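Local atomic coordinates of ESX-5 secretion system protein EccC5 (Mycobacterium tuberculosis, PDB entry 6J18), a protein that forms part of the ESX-5 type VII secretion system of the mycobacterial cell membrane, as an ATP-binding component of the machinery that secretes EsxN and many PE_PGRS and PPE proteins. Residues Ala111-Met114 against Ser115-Arg119; Tyr121-Ala125 against Ser126-Pro130; Phe52-Glu55 against Gln56-Glu59; Asp209-Gln212 against Gln213-Pro216. One frame throughout, in Å; residues are numbered along the deposited sequence.

How the interactions relate
All four contacts are local, and they lie in one FtsK/SpoIIIE-type ATPase domain at the C-terminal end of the protein. Along the chain the order is interaction 3 (helix 54-61), interaction 1 (helix 106-120), interaction 2 (strand 122-123 and the loop after it) and interaction 4 (the loop after strand 203-208). Interactions 1 and 3, centres about 12 Å apart, touch directly: Arg58 reaches Ser115 and Glu116. Interaction 2 adjoins interaction 1 in sequence, with centres about 15 Å apart. Interaction 4 lies about 22 Å from interaction 1, centre to centre, close to the bound ATP and magnesium. Helix 106-120 thus connects the predicted ATP-binding loop to helix 54-61 and to strand 122-123 of the large sheet.

Interaction 1 of 4, residues Ala111-Met114 against Ser115-Arg119; sequences ATIM and SEIGR
Glu116 packs back over the preceding turn of helix 106-120, with its CB 3.4 Å from Ile113 O and its CG 3.6 Å from Thr112 O. CG stands beside the backbone N and anti to the carbonyl carbon, and a bend at chi2 (-64°) turns the carboxylate off that turn toward Arg119. There the guanidinium grips it side-on: Arg119 NE gives a 2.8 Å bond to Glu116 OE1, and Arg119 NH2 a 2.7 Å bond to Glu116 OE2. Both bonds are nearly straight, and the carboxylate lies at the edge of the guanidinium, in its plane. Both oxygens are met on the syn side, OE2 on its syn lone pair and OE1 from 25° out of the carboxylate plane. Arg58 adds a second salt bridge to OE1 and the backbone N of Ala75 a hydrogen bond to OE2, so this buried acid has several donors that hold its rotation and would probably stabilise its negative charge.

The backbone carries the regular i to i+4 bonds of the helix, such as Ile117 N to Ile113 O at 2.9 Å. On another side of the helix Ile113 CG2 meets Ile117 CD1 at 4.3 Å, while Ile117 CG1 lies 3.3 Å from Ile113 O. Met114 and Ile117 pack on strand 203-208, and Thr112 OG1 bonds to Ala307 O. This is the helix that follows the predicted ATP-binding loop ending at Thr107, the P-loop helix of FtsK-type ATPases, packed against the central sheet.

Interaction 2 of 4, residues Tyr121-Ala125 against Ser126-Pro130; sequences YAPGA and SSAPP
Ala125 and Ala128 close a type I beta turn, which reverses the chain just after it leaves the short strand 122-123. This strand runs parallel to strand 137-143 in the large sheet of the ATPase domain, and the turn lies at the surface, away from the nucleotide site.

One direct hydrogen bond joins the two segments: Ala128 N gives its hydrogen to Ala125 O at 2.9 Å. The donor approaches from above the carbonyl plane, 53° out of it, as the tight curl of the backbone through Ser126 and Ser127 brings it round from that side.

Apolar and van der Waals packing involves chiefly the methyl group of Ala128, which points back at the first segment. It lies 3.9 Å from Pro123 CB, the one contact between side chains here, and the same CB rests 3.4 Å from Pro123 O and 3.2 Å from Ala125 O. The methyl therefore sits beside two carbonyl oxygens as well as the proline ring. At the start of the segment, the Tyr121 ring packs on Phe205 in a T-shaped (edge-to-face) contact.

Polar bonds to the rest of the domain hold the turn and the residue before it. Ser126 N is bonded to Glu159 OE1 and Gly124 O to Gln139 NE2, while the backbone of Ala125 pairs with that of Asp156.

A water bridge completes the contact beyond the turn. Water 1 donates to Pro123 O and to Pro129 O, each at 2.7 Å, spanning two carbonyl oxygens that are themselves 4.2 Å apart.

Interaction 3 of 4, residues Phe52-Glu55 against Gln56-Glu59; sequences FGVE and QVRE
Phe52 spreads one face of its ring over the side chain of Gln56: Gln56 CB lies 3.7 Å from the ring centroid, 19° off the normal, in a CH-pi contact. With CG anti to the backbone N (chi1 -162°), the ring also reaches forward to Val57, Phe52 CE2 to Val57 CB being 3.8 Å. Phe52 precedes the N-cap and Val57 lies in the first turn, so the pair forms a hydrophobic staple.

Gly53 is the N-cap. Gln56 OE1 takes the hydrogen of Gly53 N at 2.8 Å, nearly straight, which is one half of a capping box; glycine has no side chain to supply the other. Gly53 O accepts from Val57 N, in the carbonyl plane, and from Gln56 N, well above it.

Val54 lies alongside Arg58, its CG2 3.7 Å from Arg58 NE over one face of the guanidinium, whose nitrogens bond Ser115 and Glu116 of helix 106-120.

Glu55 folds back beside Gln56, Glu55 OE2 to Gln56 OE1 being 3.8 Å. Its backbone O takes a weak bond from Glu59 N.

The Gln56 amide, the aromatic staple and Glu55 in the first turn, whose negative charge probably suits the helix dipole, are consistent with a well-stabilised start to helix 54-61.

Interaction 4 of 4, residues Asp209-Gln212 against Gln213-Pro216; sequences DDIQ and QLPP
Leu214 crosses Ile211 at about a right angle, Leu214 CD1 lying 3.7 Å from Ile211 CG1, in a short 3-10 turn that follows the Walker B strand 203-208 of this P-loop ATPase. The strand leads into Asp209 and Asp210; Asp209 OD2 is bonded to Thr107 OG1, and Asp210 touches the bound ATP. Ile211 CG1 stands anti to its backbone N (chi1 -161°), which lets it meet the leucine methyl. Leu214 N is tied to Ile211 O by a 3.1 Å i to i+3 bond, approached from above the carbonyl plane.

Gln213 makes the other i to i+3 bond, Gln213 N to Asp210 O at 3.3 Å, again from above the carbonyl plane. Gln213 CB lies 3.6 Å from Asp210 O, and beyond CG the chain runs out extended to a water shared with Gln212.

Gln212 is instead bent at chi2 (-84°), which brings its amide round beside Asp210. Gln212 NE2 gives a 3.2 Å bond to Asp210 OD1, in the amide plane but from above the carboxylate plane, while Gln212 OE1 accepts from Thr244 N. With both ends held, the amide is fixed in rotation and may help position Asp210. Water 2 joins the two glutamines, accepting from Gln212 NE2 at 3.0 Å and from Gln213 NE2 at 2.9 Å.

Interaction 1 of 4, residues Ala111-Met114 against Ser115-Arg119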
# COMPACT_ATOMS: atom_id res chain seq x y z
N ALA A 111 7.42 -1.67 5.37
CA ALA A 111 7.71 -2.65 6.41
C ALA A 111 6.76 -2.48 7.60
O ALA A 111 6.32 -3.45 8.20
CB ALA A 111 9.15 -2.54 6.86
N THR A 112 6.46 -1.22 7.92
CA THR A 112 5.55 -0.92 9.02
C THR A 112 4.13 -1.36 8.67
O THR A 112 3.42 -1.94 9.50
CB THR A 112 5.56 0.59 9.35
OG1 THR A 112 6.79 0.91 10.02
CG2 THR A 112 4.40 0.96 10.26
N ILE A 113 3.72 -1.09 7.43
CA ILE A 113 2.40 -1.48 6.95
C ILE A 113 2.27 -3.01 6.95
O ILE A 113 1.23 -3.54 7.34
CB ILE A 113 2.14 -0.92 5.54
CG1 ILE A 113 1.94 0.60 5.61
CG2 ILE A 113 0.91 -1.56 4.91
CD1 ILE A 113 1.88 1.28 4.26
N MET A 114 3.32 -3.70 6.53
CA MET A 114 3.31 -5.16 6.50
C MET A 114 3.23 -5.74 7.91
O MET A 114 2.51 -6.71 8.15
CB MET A 114 4.54 -5.69 5.77
CG MET A 114 4.48 -5.49 4.27
SD MET A 114 6.00 -5.92 3.41
CE MET A 114 5.83 -7.70 3.31
N SER A 115 3.96 -5.14 8.84
CA SER A 115 3.89 -5.55 10.24
C SER A 115 2.46 -5.41 10.77
O SER A 115 1.97 -6.28 11.49
CB SER A 115 4.85 -4.73 11.09
OG SER A 115 4.84 -5.16 12.44
N GLU A 116 1.80 -4.33 10.38
CA GLU A 116 0.42 -4.08 10.78
C GLU A 116 -0.53 -5.11 10.18
O GLU A 116 -1.50 -5.52 10.83
CB GLU A 116 -0.00 -2.67 10.37
CG GLU A 116 0.36 -1.59 11.39
CD GLU A 116 -0.36 -1.79 12.71
OE1 GLU A 116 0.19 -2.49 13.59
OE2 GLU A 116 -1.47 -1.24 12.87
N ILE A 117 -0.27 -5.51 8.94
CA ILE A 117 -1.06 -6.54 8.29
C ILE A 117 -0.99 -7.84 9.10
O ILE A 117 -2.00 -8.51 9.31
CB ILE A 117 -0.58 -6.80 6.85
CG1 ILE A 117 -0.94 -5.60 5.95
CG2 ILE A 117 -1.20 -8.07 6.29
CD1 ILE A 117 -0.37 -5.70 4.55
N GLY A 118 0.21 -8.17 9.58
CA GLY A 118 0.41 -9.35 10.39
C GLY A 118 -0.32 -9.29 11.72
O GLY A 118 -0.74 -10.32 12.25
N ARG A 119 -0.49 -8.08 12.25
CA ARG A 119 -1.18 -7.89 13.52
C ARG A 119 -2.69 -7.99 13.37
O ARG A 119 -3.37 -8.62 14.19
CB ARG A 119 -0.81 -6.53 14.13
CG ARG A 119 -1.64 -6.17 15.36
CD ARG A 119 -1.17 -4.89 16.03
NE ARG A 119 -1.61 -3.69 15.31
CZ ARG A 119 -2.78 -3.08 15.52
NH1 ARG A 119 -3.63 -3.56 16.42
NH2 ARG A 119 -3.10 -2.00 14.83

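Interaction 2 of 4, residues Tyr121-Ala125 against Ser126-Pro130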
# COMPACT_ATOMS: atom_id res chain seq x y z
N TYR A 121 -4.63 -9.04 10.61
CA TYR A 121 -5.22 -10.07 9.76
C TYR A 121 -4.71 -11.46 10.07
O TYR A 121 -3.56 -11.64 10.46
CB TYR A 121 -4.95 -9.77 8.29
CG TYR A 121 -5.59 -8.51 7.74
CD1 TYR A 121 -4.97 -7.28 7.88
CD2 TYR A 121 -6.80 -8.57 7.06
CE1 TYR A 121 -5.54 -6.13 7.37
CE2 TYR A 121 -7.39 -7.42 6.55
CZ TYR A 121 -6.75 -6.21 6.71
OH TYR A 121 -7.32 -5.06 6.20
N ALA A 122 -5.57 -12.46 9.88
CA ALA A 122 -5.15 -13.85 9.89
C ALA A 122 -4.34 -14.12 8.62
O ALA A 122 -4.59 -13.50 7.58
CB ALA A 122 -6.35 -14.78 9.97
N PRO A 123 -3.36 -15.03 8.70
CA PRO A 123 -2.54 -15.37 7.53
C PRO A 123 -3.38 -15.93 6.38
O PRO A 123 -4.15 -16.87 6.59
CB PRO A 123 -1.56 -16.41 8.07
CG PRO A 123 -2.23 -16.97 9.29
CD PRO A 123 -2.96 -15.81 9.88
N GLY A 124 -3.22 -15.38 5.18
CA GLY A 124 -4.08 -15.71 4.07
C GLY A 124 -3.43 -16.32 2.84
O GLY A 124 -4.06 -16.43 1.79
N ALA A 125 -2.16 -16.71 2.96
CA ALA A 125 -1.50 -17.43 1.87
C ALA A 125 -2.15 -18.80 1.71
O ALA A 125 -2.75 -19.31 2.65
CB ALA A 125 -0.01 -17.56 2.13
N SER A 126 -2.01 -19.39 0.53
CA SER A 126 -2.72 -20.63 0.19
C SER A 126 -2.48 -21.78 1.17
O SER A 126 -3.39 -22.56 1.45
CB SER A 126 -2.34 -21.08 -1.22
OG SER A 126 -2.86 -20.20 -2.19
N SER A 127 -1.27 -21.87 1.70
CA SER A 127 -0.91 -22.96 2.60
C SER A 127 -1.21 -22.65 4.07
O SER A 127 -1.00 -23.49 4.94
CB SER A 127 0.57 -23.31 2.44
OG SER A 127 1.39 -22.18 2.69
N ALA A 128 -1.71 -21.44 4.33
CA ALA A 128 -2.05 -21.05 5.69
C ALA A 128 -3.32 -21.77 6.15
O ALA A 128 -4.13 -22.18 5.32
CB ALA A 128 -2.23 -19.53 5.78
N PRO A 129 -3.49 -21.94 7.47
CA PRO A 129 -4.68 -22.62 8.02
C PRO A 129 -5.94 -21.77 7.90
O PRO A 129 -5.83 -20.57 7.63
CB PRO A 129 -4.30 -22.84 9.48
CG PRO A 129 -3.35 -21.75 9.79
CD PRO A 129 -2.54 -21.58 8.54
N PRO A 130 -7.13 -22.38 8.10
CA PRO A 130 -8.35 -21.58 8.14
C PRO A 130 -8.30 -20.57 9.29
O PRO A 130 -7.82 -20.90 10.37
CB PRO A 130 -9.46 -22.61 8.37
CG PRO A 130 -8.86 -23.92 7.99
CD PRO A 130 -7.40 -23.82 8.28
O HOH W 1 -5.47 -18.08 8.58

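Interaction 3 of 4, residues Phe52-Glu55 against Gln56-Glu59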
# COMPACT_ATOMS: atom_id res chain seq x y z
N PHE A 52 9.22 7.73 15.87
CA PHE A 52 8.07 7.20 16.58
C PHE A 52 7.90 5.73 16.18
O PHE A 52 7.56 5.44 15.04
CB PHE A 52 6.81 8.00 16.26
CG PHE A 52 5.69 7.80 17.24
CD1 PHE A 52 5.74 8.40 18.49
CD2 PHE A 52 4.59 7.03 16.91
CE1 PHE A 52 4.71 8.22 19.40
CE2 PHE A 52 3.56 6.85 17.81
CZ PHE A 52 3.62 7.44 19.06
N GLY A 53 8.17 4.83 17.12
CA GLY A 53 8.16 3.40 16.83
C GLY A 53 6.77 2.84 16.57
O GLY A 53 5.77 3.41 17.02
N VAL A 54 6.71 1.72 15.86
CA VAL A 54 5.44 1.06 15.58
C VAL A 54 4.83 0.54 16.88
O VAL A 54 3.61 0.43 17.00
CB VAL A 54 5.60 -0.08 14.55
CG1 VAL A 54 6.52 -1.17 15.09
CG2 VAL A 54 4.25 -0.66 14.16
N GLU A 55 5.68 0.23 17.85
CA GLU A 55 5.21 -0.21 19.16
C GLU A 55 4.50 0.94 19.87
O GLU A 55 3.57 0.72 20.65
CB GLU A 55 6.37 -0.74 20.01
CG GLU A 55 7.39 0.31 20.45
CD GLU A 55 8.34 0.74 19.34
OE1 GLU A 55 8.33 0.11 18.27
OE2 GLU A 55 9.09 1.72 19.56
N GLN A 56 4.93 2.17 19.57
CA GLN A 56 4.34 3.35 20.17
C GLN A 56 2.98 3.68 19.55
O GLN A 56 2.04 4.03 20.26
CB GLN A 56 5.29 4.55 20.03
CG GLN A 56 6.56 4.44 20.86
CD GLN A 56 7.52 5.59 20.61
OE1 GLN A 56 8.45 5.47 19.81
NE2 GLN A 56 7.31 6.70 21.30
N VAL A 57 2.88 3.56 18.23
CA VAL A 57 1.62 3.87 17.55
C VAL A 57 0.57 2.81 17.87
O VAL A 57 -0.63 3.09 17.82
CB VAL A 57 1.81 3.99 16.02
CG1 VAL A 57 1.99 2.63 15.37
CG2 VAL A 57 0.64 4.73 15.39
N ARG A 58 1.01 1.61 18.23
CA ARG A 58 0.10 0.53 18.59
C ARG A 58 -0.51 0.76 19.96
O ARG A 58 -1.65 0.37 20.22
CB ARG A 58 0.82 -0.81 18.53
CG ARG A 58 0.98 -1.34 17.11
CD ARG A 58 1.84 -2.59 17.05
NE ARG A 58 1.88 -3.13 15.69
CZ ARG A 58 2.77 -4.00 15.25
NH1 ARG A 58 3.73 -4.44 16.06
NH2 ARG A 58 2.72 -4.43 14.00
N GLU A 59 0.26 1.39 20.85
CA GLU A 59 -0.26 1.80 22.14
C GLU A 59 -1.42 2.77 21.96
O GLU A 59 -2.45 2.68 22.63
CB GLU A 59 0.83 2.44 23.01
CG GLU A 59 1.83 1.46 23.60
CD GLU A 59 2.87 2.14 24.48
OE1 GLU A 59 3.27 3.28 24.17
OE2 GLU A 59 3.28 1.53 25.49

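Interaction 4 of 4, residues Asp209-Gln212 against Gln213-Pro216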
# COMPACT_ATOMS: atom_id res chain seq x y z
N ASP A 209 7.74 -2.11 -3.93
CA ASP A 209 8.79 -1.17 -3.54
C ASP A 209 9.63 -0.83 -4.77
O ASP A 209 9.92 -1.70 -5.58
CB ASP A 209 9.66 -1.76 -2.43
CG ASP A 209 10.42 -0.69 -1.65
OD1 ASP A 209 10.18 0.51 -1.88
OD2 ASP A 209 11.24 -1.06 -0.78
N ASP A 210 10.00 0.45 -4.89
CA ASP A 210 10.85 0.92 -5.99
C ASP A 210 10.26 0.63 -7.37
O ASP A 210 10.87 -0.08 -8.17
CB ASP A 210 12.25 0.31 -5.88
CG ASP A 210 12.94 0.67 -4.58
OD1 ASP A 210 12.92 1.86 -4.21
OD2 ASP A 210 13.51 -0.24 -3.94
N ILE A 211 9.09 1.19 -7.64
CA ILE A 211 8.41 0.95 -8.91
C ILE A 211 9.15 1.60 -10.08
O ILE A 211 8.91 1.26 -11.24
CB ILE A 211 6.95 1.47 -8.88
CG1 ILE A 211 6.12 0.82 -9.99
CG2 ILE A 211 6.91 2.98 -8.98
CD1 ILE A 211 4.65 1.20 -9.95
N GLN A 212 10.07 2.51 -9.78
CA GLN A 212 10.81 3.21 -10.82
C GLN A 212 11.73 2.27 -11.59
O GLN A 212 12.17 2.58 -12.70
CB GLN A 212 11.63 4.36 -10.23
CG GLN A 212 12.80 3.93 -9.35
CD GLN A 212 12.39 3.63 -7.92
OE1 GLN A 212 11.23 3.81 -7.55
NE2 GLN A 212 13.34 3.17 -7.12
N GLN A 213 12.02 1.11 -11.00
CA GLN A 213 12.91 0.14 -11.63
C GLN A 213 12.19 -0.68 -12.69
O GLN A 213 12.83 -1.35 -13.51
CB GLN A 213 13.51 -0.78 -10.57
CG GLN A 213 14.49 -0.10 -9.65
CD GLN A 213 15.33 -1.09 -8.87
OE1 GLN A 213 15.24 -2.30 -9.09
NE2 GLN A 213 16.16 -0.59 -7.96
N LEU A 214 10.86 -0.64 -12.67
CA LEU A 214 10.06 -1.36 -13.66
C LEU A 214 9.95 -0.58 -14.96
O LEU A 214 10.02 0.65 -14.95
CB LEU A 214 8.67 -1.66 -13.10
CG LEU A 214 8.60 -2.42 -11.78
CD1 LEU A 214 7.16 -2.52 -11.29
CD2 LEU A 214 9.20 -3.81 -11.94
N PRO A 215 9.80 -1.29 -16.09
CA PRO A 215 9.57 -0.61 -17.37
C PRO A 215 8.23 0.12 -17.38
O PRO A 215 7.24 -0.42 -16.88
CB PRO A 215 9.58 -1.75 -18.39
CG PRO A 215 10.28 -2.88 -17.70
CD PRO A 215 9.94 -2.74 -16.25
N PRO A 216 8.20 1.35 -17.92
CA PRO A 216 6.96 2.13 -18.01
C PRO A 216 6.22 1.90 -19.33
O PRO A 216 6.72 1.19 -20.20
CB PRO A 216 7.47 3.57 -17.92
CG PRO A 216 8.80 3.51 -18.61
CD PRO A 216 9.38 2.14 -18.33
O HOH W 2 16.09 2.33 -7.94